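Local coordinates for GCN5-related N-acetyltransferase (Sphaerobacter thermophilus, PDB 3TT2), which probably transfers acyl groups, most likely acetyl from acetyl-CoA, to an unidentified acceptor, at residues A[82-87]-A[126-131]; A[153-158]-A[308-313]. All coordinates share one frame; numbering follows the deposited sequence. Where two conformers were deposited one is given.

Contact 1 of 2, residues A[82-87]-A[126-131]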
loop_
_atom_site.group_PDB
_atom_site.type_symbol
_atom_site.label_atom_id
_atom_site.label_comp_id
_atom_site.label_asym_id
_atom_site.label_seq_id
_atom_site.Cartn_x
_atom_site.Cartn_y
_atom_site.Cartn_z
ATOM N N TYR A 82 -16.651 1.589 -5.378
ATOM C CA TYR A 82 -17.315 0.339 -5.741
ATOM C C TYR A 82 -16.992 -0.129 -7.160
ATOM O O TYR A 82 -17.737 -0.940 -7.724
ATOM C CB TYR A 82 -18.839 0.496 -5.612
ATOM C CG TYR A 82 -19.285 0.934 -4.236
ATOM C CD1 TYR A 82 -19.358 0.027 -3.197
ATOM C CD2 TYR A 82 -19.634 2.250 -3.979
ATOM C CE1 TYR A 82 -19.766 0.407 -1.946
ATOM C CE2 TYR A 82 -20.049 2.646 -2.716
ATOM C CZ TYR A 82 -20.113 1.717 -1.700
ATOM O OH TYR A 82 -20.529 2.097 -0.434
ATOM N N VAL A 83 -15.931 0.386 -7.776
ATOM C CA VAL A 83 -15.475 -0.208 -9.035
ATOM C C VAL A 83 -14.248 -1.110 -8.954
ATOM O O VAL A 83 -13.937 -1.854 -9.895
ATOM C CB VAL A 83 -15.206 0.885 -10.094
ATOM C CG1 VAL A 83 -16.492 1.604 -10.437
ATOM C CG2 VAL A 83 -14.106 1.846 -9.612
ATOM N N GLN A 84 -13.518 -0.996 -7.851
ATOM C CA GLN A 84 -12.348 -1.815 -7.647
ATOM C C GLN A 84 -12.227 -2.233 -6.214
ATOM O O GLN A 84 -11.998 -1.393 -5.336
ATOM C CB GLN A 84 -11.112 -1.055 -8.051
ATOM C CG GLN A 84 -9.829 -1.821 -7.870
ATOM C CD GLN A 84 -8.728 -1.230 -8.716
ATOM O OE1 GLN A 84 -7.844 -0.539 -8.209
ATOM N NE2 GLN A 84 -8.794 -1.472 -10.027
ATOM N N LEU A 85 -12.274 -3.532 -5.976
ATOM C CA LEU A 85 -12.208 -4.014 -4.621
ATOM C C LEU A 85 -10.881 -4.698 -4.410
ATOM O O LEU A 85 -10.530 -5.624 -5.136
ATOM C CB LEU A 85 -13.342 -4.992 -4.365
ATOM C CG LEU A 85 -13.413 -5.306 -2.878
ATOM C CD1 LEU A 85 -13.950 -4.085 -2.116
ATOM C CD2 LEU A 85 -14.218 -6.576 -2.614
ATOM N N SER A 86 -10.131 -4.225 -3.428
ATOM C CA SER A 86 -8.915 -4.892 -3.011
ATOM C C SER A 86 -9.233 -5.794 -1.828
ATOM O O SER A 86 -9.980 -5.414 -0.926
ATOM C CB SER A 86 -7.860 -3.867 -2.615
ATOM O OG SER A 86 -7.341 -3.203 -3.747
ATOM N N VAL A 87 -8.666 -6.993 -1.835
ATOM C CA VAL A 87 -8.984 -7.993 -0.827
ATOM C C VAL A 87 -7.697 -8.484 -0.182
ATOM O O VAL A 87 -6.753 -8.829 -0.893
ATOM C CB VAL A 87 -9.752 -9.179 -1.450
ATOM C CG1 VAL A 87 -9.985 -10.270 -0.425
ATOM C CG2 VAL A 87 -11.056 -8.723 -2.023
ATOM N N THR A 126 -13.917 -4.519 -10.860
ATOM C CA THR A 126 -12.849 -5.493 -10.633
ATOM C C THR A 126 -12.633 -5.806 -9.162
ATOM O O THR A 126 -12.927 -4.988 -8.294
ATOM C CB THR A 126 -11.484 -5.058 -11.260
ATOM O OG1 THR A 126 -10.980 -3.876 -10.615
ATOM C CG2 THR A 126 -11.626 -4.802 -12.761
ATOM N N VAL A 127 -12.134 -7.014 -8.898
ATOM C CA VAL A 127 -11.615 -7.400 -7.583
ATOM C C VAL A 127 -10.146 -7.742 -7.752
ATOM O O VAL A 127 -9.756 -8.332 -8.768
ATOM C CB VAL A 127 -12.293 -8.653 -7.028
ATOM C CG1 VAL A 127 -11.661 -9.048 -5.712
ATOM C CG2 VAL A 127 -13.779 -8.434 -6.865
ATOM N N GLN A 128 -9.328 -7.372 -6.773
ATOM C CA GLN A 128 -7.910 -7.624 -6.880
ATOM C C GLN A 128 -7.246 -8.032 -5.567
ATOM O O GLN A 128 -7.662 -7.618 -4.477
ATOM C CB GLN A 128 -7.210 -6.414 -7.475
ATOM C CG GLN A 128 -7.165 -5.211 -6.574
ATOM C CD GLN A 128 -6.603 -4.005 -7.285
ATOM O OE1 GLN A 128 -6.670 -3.915 -8.510
ATOM N NE2 GLN A 128 -6.037 -3.075 -6.529
ATOM N N HIS A 129 -6.209 -8.857 -5.704
ATOM C CA HIS A 129 -5.443 -9.388 -4.589
ATOM C C HIS A 129 -3.977 -9.054 -4.789
ATOM O O HIS A 129 -3.484 -9.060 -5.914
ATOM C CB HIS A 129 -5.557 -10.905 -4.551
ATOM C CG HIS A 129 -6.870 -11.409 -4.043
ATOM N ND1 HIS A 129 -7.021 -11.936 -2.777
ATOM C CD2 HIS A 129 -8.085 -11.497 -4.634
ATOM C CE1 HIS A 129 -8.278 -12.315 -2.609
ATOM N NE2 HIS A 129 -8.943 -12.061 -3.723
ATOM N N TYR A 130 -3.272 -8.771 -3.703
ATOM C CA TYR A 130 -1.833 -8.627 -3.801
ATOM C C TYR A 130 -1.183 -9.864 -3.217
ATOM O O TYR A 130 -1.245 -10.099 -2.014
ATOM C CB TYR A 130 -1.360 -7.406 -3.044
ATOM C CG TYR A 130 -1.974 -6.113 -3.489
ATOM C CD1 TYR A 130 -1.285 -5.254 -4.332
ATOM C CD2 TYR A 130 -3.224 -5.729 -3.042
ATOM C CE1 TYR A 130 -1.831 -4.046 -4.743
ATOM C CE2 TYR A 130 -3.783 -4.515 -3.445
ATOM C CZ TYR A 130 -3.076 -3.681 -4.298
ATOM O OH TYR A 130 -3.614 -2.481 -4.705
ATOM N N ILE A 131 -0.551 -10.648 -4.079
ATOM C CA ILE A 131 0.023 -11.912 -3.671
ATOM C C ILE A 131 1.541 -11.807 -3.526
ATOM O O ILE A 131 2.206 -11.256 -4.394
ATOM C CB ILE A 131 -0.334 -13.018 -4.684
ATOM C CG1 ILE A 131 -1.842 -13.043 -4.928
ATOM C CG2 ILE A 131 0.113 -14.378 -4.181
ATOM C CD1 ILE A 131 -2.644 -13.092 -3.652
#
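Backbone hydrogen bonds join V83, L85 and V87 to T126 and Q128, and the way T126 and Q128 each bridge two residues two apart identifies a parallel pair. T126 N donates a hydrogen bond to V83 O at 2.8 Å, and T126 O accepts from L85 N. One step on, Q128 repeats the pattern: its N reaches L85 O at 2.7 Å, and its O accepts from V87 N at 2.9 Å. The strand directions differ by 26°, so the pair is twisted.

The polar side chains of Q84, S86, T126 and Q128 share one face. A torsion of 70° about CA-CB places Q128 CG between its own N and carbonyl carbon, and the chain then extends to carry the amide over S86, where NE2 donates to OG at 3.1 Å from a position in which OG lies somewhat out of the amide plane. The other end of that amide, OE1, is held by R314 of strand 305-316, a pairing consistent with the amide orientation as modelled. Q84 lies against it with the amide planes 31° apart, and its NE2 makes a weak hydrogen bond of 3.3 Å to T126 OG1.

Apolar contacts occupy the other face. V87 CB sits over the H129 ring, 3.9 Å from its centroid, in a CH-pi contact displaced toward the rim; Y147 meets the same ring edge-to-face. V87 CG2 packs on V127 CG1 at 3.8 Å.

V83 and Q84 both face R80 of strand 71-80, a classic beta bulge. Strand 84-91, helix 100-115 and strand 125-132 make the beta-alpha-beta unit of the GNAT fold, whose two parallel strands, in relatives, splay apart to admit the pantetheine arm of acetyl-CoA.

Contact 2 of 2, residues A[153-158]-A[308-313]. With SO4 (sulfate ion), chain G.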
loop_
_atom_site.group_PDB
_atom_site.type_symbol
_atom_site.label_atom_id
_atom_site.label_comp_id
_atom_site.label_asym_id
_atom_site.label_seq_id
_atom_site.Cartn_x
_atom_site.Cartn_y
_atom_site.Cartn_z
ATOM N N ILE A 153 4.505 -5.203 -7.601
ATOM C CA ILE A 153 4.635 -4.153 -6.608
ATOM C C ILE A 153 5.841 -4.474 -5.738
ATOM O O ILE A 153 5.925 -5.558 -5.138
ATOM C CB ILE A 153 3.398 -4.012 -5.702
ATOM C CG1 ILE A 153 2.261 -3.302 -6.425
ATOM C CG2 ILE A 153 3.735 -3.160 -4.510
ATOM C CD1 ILE A 153 1.492 -4.153 -7.380
ATOM N N TRP A 154 6.784 -3.542 -5.674
ATOM C CA TRP A 154 7.972 -3.768 -4.884
ATOM C C TRP A 154 7.952 -2.936 -3.618
ATOM O O TRP A 154 7.747 -1.717 -3.662
ATOM C CB TRP A 154 9.204 -3.412 -5.687
ATOM C CG TRP A 154 9.360 -4.160 -6.957
ATOM C CD1 TRP A 154 8.824 -3.838 -8.159
ATOM C CD2 TRP A 154 10.131 -5.348 -7.164
ATOM N NE1 TRP A 154 9.210 -4.745 -9.109
ATOM C CE2 TRP A 154 10.013 -5.685 -8.528
ATOM C CE3 TRP A 154 10.907 -6.159 -6.330
ATOM C CZ2 TRP A 154 10.635 -6.797 -9.081
ATOM C CZ3 TRP A 154 11.527 -7.264 -6.882
ATOM C CH2 TRP A 154 11.388 -7.573 -8.245
ATOM N N VAL A 155 8.171 -3.596 -2.488
ATOM C CA VAL A 155 8.372 -2.889 -1.235
ATOM C C VAL A 155 9.864 -2.703 -0.964
ATOM O O VAL A 155 10.581 -3.674 -0.711
ATOM C CB VAL A 155 7.751 -3.644 -0.073
ATOM C CG1 VAL A 155 7.744 -2.773 1.144
ATOM C CG2 VAL A 155 6.326 -4.058 -0.435
HETATM N N MSE A 156 10.320 -1.452 -1.008
HETATM C CA MSE A 156 11.724 -1.121 -0.777
HETATM C C MSE A 156 11.890 -0.783 0.689
HETATM O O MSE A 156 10.973 -0.276 1.323
HETATM C CB MSE A 156 12.169 0.049 -1.657
HETATM C CG MSE A 156 11.883 -0.162 -3.125
HETATM SE SE MSE A 156 12.676 -1.770 -3.976
HETATM C CE MSE A 156 14.587 -1.322 -3.902
ATOM N N ALA A 157 13.034 -1.120 1.253
ATOM C CA ALA A 157 13.271 -0.811 2.655
ATOM C C ALA A 157 14.674 -0.257 2.820
ATOM O O ALA A 157 15.547 -0.489 1.975
ATOM C CB ALA A 157 13.093 -2.028 3.460
ATOM N N ILE A 158 14.878 0.530 3.868
ATOM C CA ILE A 158 16.233 0.977 4.203
ATOM C C ILE A 158 16.409 1.163 5.709
ATOM O O ILE A 158 15.544 1.726 6.374
ATOM C CB ILE A 158 16.632 2.277 3.451
ATOM C CG1 ILE A 158 18.124 2.549 3.642
ATOM C CG2 ILE A 158 15.770 3.456 3.891
ATOM C CD1 ILE A 158 18.629 3.838 3.037
ATOM N N HIS A 308 10.111 -7.094 0.030
ATOM C CA HIS A 308 9.372 -8.153 -0.659
ATOM C C HIS A 308 8.717 -7.651 -1.948
ATOM O O HIS A 308 8.650 -6.454 -2.206
ATOM C CB HIS A 308 8.393 -8.930 0.243
ATOM C CG HIS A 308 7.803 -8.130 1.361
ATOM N ND1 HIS A 308 8.012 -8.458 2.686
ATOM C CD2 HIS A 308 6.969 -7.066 1.363
ATOM C CE1 HIS A 308 7.370 -7.597 3.453
ATOM N NE2 HIS A 308 6.711 -6.753 2.679
ATOM N N ARG A 309 8.291 -8.597 -2.774
ATOM C CA ARG A 309 7.705 -8.328 -4.073
ATOM C C ARG A 309 6.310 -8.926 -4.112
ATOM O O ARG A 309 6.119 -10.103 -3.804
ATOM C CB ARG A 309 8.551 -9.005 -5.148
ATOM C CG ARG A 309 7.919 -9.033 -6.542
ATOM C CD ARG A 309 8.830 -9.778 -7.479
ATOM N NE ARG A 309 8.201 -10.205 -8.719
ATOM C CZ ARG A 309 8.282 -11.445 -9.185
ATOM N NH1 ARG A 309 8.948 -12.363 -8.490
ATOM N NH2 ARG A 309 7.698 -11.768 -10.336
ATOM N N TYR A 310 5.327 -8.127 -4.491
ATOM C CA TYR A 310 3.995 -8.673 -4.647
ATOM C C TYR A 310 3.616 -8.646 -6.119
ATOM O O TYR A 310 4.077 -7.786 -6.871
ATOM C CB TYR A 310 2.966 -7.881 -3.837
ATOM C CG TYR A 310 3.112 -7.954 -2.339
ATOM C CD1 TYR A 310 2.327 -8.812 -1.578
ATOM C CD2 TYR A 310 4.009 -7.147 -1.679
ATOM C CE1 TYR A 310 2.445 -8.863 -0.196
ATOM C CE2 TYR A 310 4.143 -7.198 -0.310
ATOM C CZ TYR A 310 3.361 -8.054 0.428
ATOM O OH TYR A 310 3.506 -8.081 1.798
ATOM N N VAL A 311 2.798 -9.606 -6.527
ATOM C CA VAL A 311 2.213 -9.590 -7.853
ATOM C C VAL A 311 0.740 -9.280 -7.695
ATOM O O VAL A 311 0.012 -9.996 -7.003
ATOM C CB VAL A 311 2.355 -10.929 -8.574
ATOM C CG1 VAL A 311 1.720 -10.847 -9.973
ATOM C CG2 VAL A 311 3.801 -11.304 -8.679
ATOM N N LEU A 312 0.299 -8.205 -8.333
ATOM C CA LEU A 312 -1.089 -7.831 -8.242
ATOM C C LEU A 312 -1.937 -8.696 -9.179
ATOM O O LEU A 312 -1.746 -8.715 -10.398
ATOM C CB LEU A 312 -1.245 -6.348 -8.546
ATOM C CG LEU A 312 -2.650 -5.774 -8.717
ATOM C CD1 LEU A 312 -3.582 -6.286 -7.652
ATOM C CD2 LEU A 312 -2.571 -4.276 -8.630
ATOM N N HIS A 313 -2.886 -9.409 -8.588
ATOM C CA HIS A 313 -3.809 -10.230 -9.352
ATOM C C HIS A 313 -5.193 -9.597 -9.421
ATOM O O HIS A 313 -5.741 -9.179 -8.402
ATOM C CB HIS A 313 -3.856 -11.640 -8.784
ATOM C CG HIS A 313 -2.690 -12.477 -9.202
ATOM N ND1 HIS A 313 -1.440 -12.347 -8.634
ATOM C CD2 HIS A 313 -2.571 -13.427 -10.160
ATOM C CE1 HIS A 313 -0.609 -13.197 -9.210
ATOM N NE2 HIS A 313 -1.268 -13.859 -10.145
HETATM S S SO4 G . 9.897 -12.197 -2.655
HETATM O O1 SO4 G . 10.452 -11.474 -3.803
HETATM O O2 SO4 G . 10.703 -11.927 -1.461
HETATM O O3 SO4 G . 8.523 -11.765 -2.416
HETATM O O4 SO4 G . 9.899 -13.630 -2.943
#
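W154 and R309, a non-hydrogen-bonded antiparallel pair, lay their side chains alongside each other. R309 CD stands over the six-membered ring of W154, 3.8 Å from its centroid, in a CH-pi contact. The R309 chain, extended with CG anti to N (chi1 169°), lays its methylenes along that face; the guanidinium plane is 25° from that of the ring. With W154 cut back to an alanine, the methylenes of R309 would probably lose the ring they lie on, leaving the guanidinium a long, weak pairing with D152.

On the other face V155 CG2 approaches the edge of the Y310 ring, 3.8 Å from CE2, and I153 CD1 meets L312 CB at 3.7 Å.

Backbone bonds set this register: I153 and Y310 exchange two, with Y310 N lying 2.7 Å from I153 O in its carbonyl plane, and V155 N donates to H308 O at 2.9 Å. The N-H of R309 points outward instead, to sulfate O3 at 3.2 Å; the ion probably comes from the crystallisation liquor.

Farther out, W154 and M156 bond through their backbones to strand 282-290, while Y310 and L312 touch strand 125-132, so 148-159 and 305-316 run between these two strands.

Overall arrangement
Contact 1 closes before contact 2 opens along the chain, and their centres lie about 16 Å apart. They are joined directly, because strand 125-132 of contact 1 neighbours strand 305-316 of contact 2: H129 N is 2.8 Å from H313 O, and V311 N is 2.8 Å from I131 O, both probable hydrogen bonds. The strand order 84-91, 125-132, 305-316, 148-159, 282-290 shows the consequence. The last strand of the C-terminal GNAT half lies beside the parallel pair of the N-terminal half, while 148-159 reaches across to 282-290. The order suggests that the two halves exchange strands, as in tandem GNAT proteins, with contact 2 pairing the two exchanged strands.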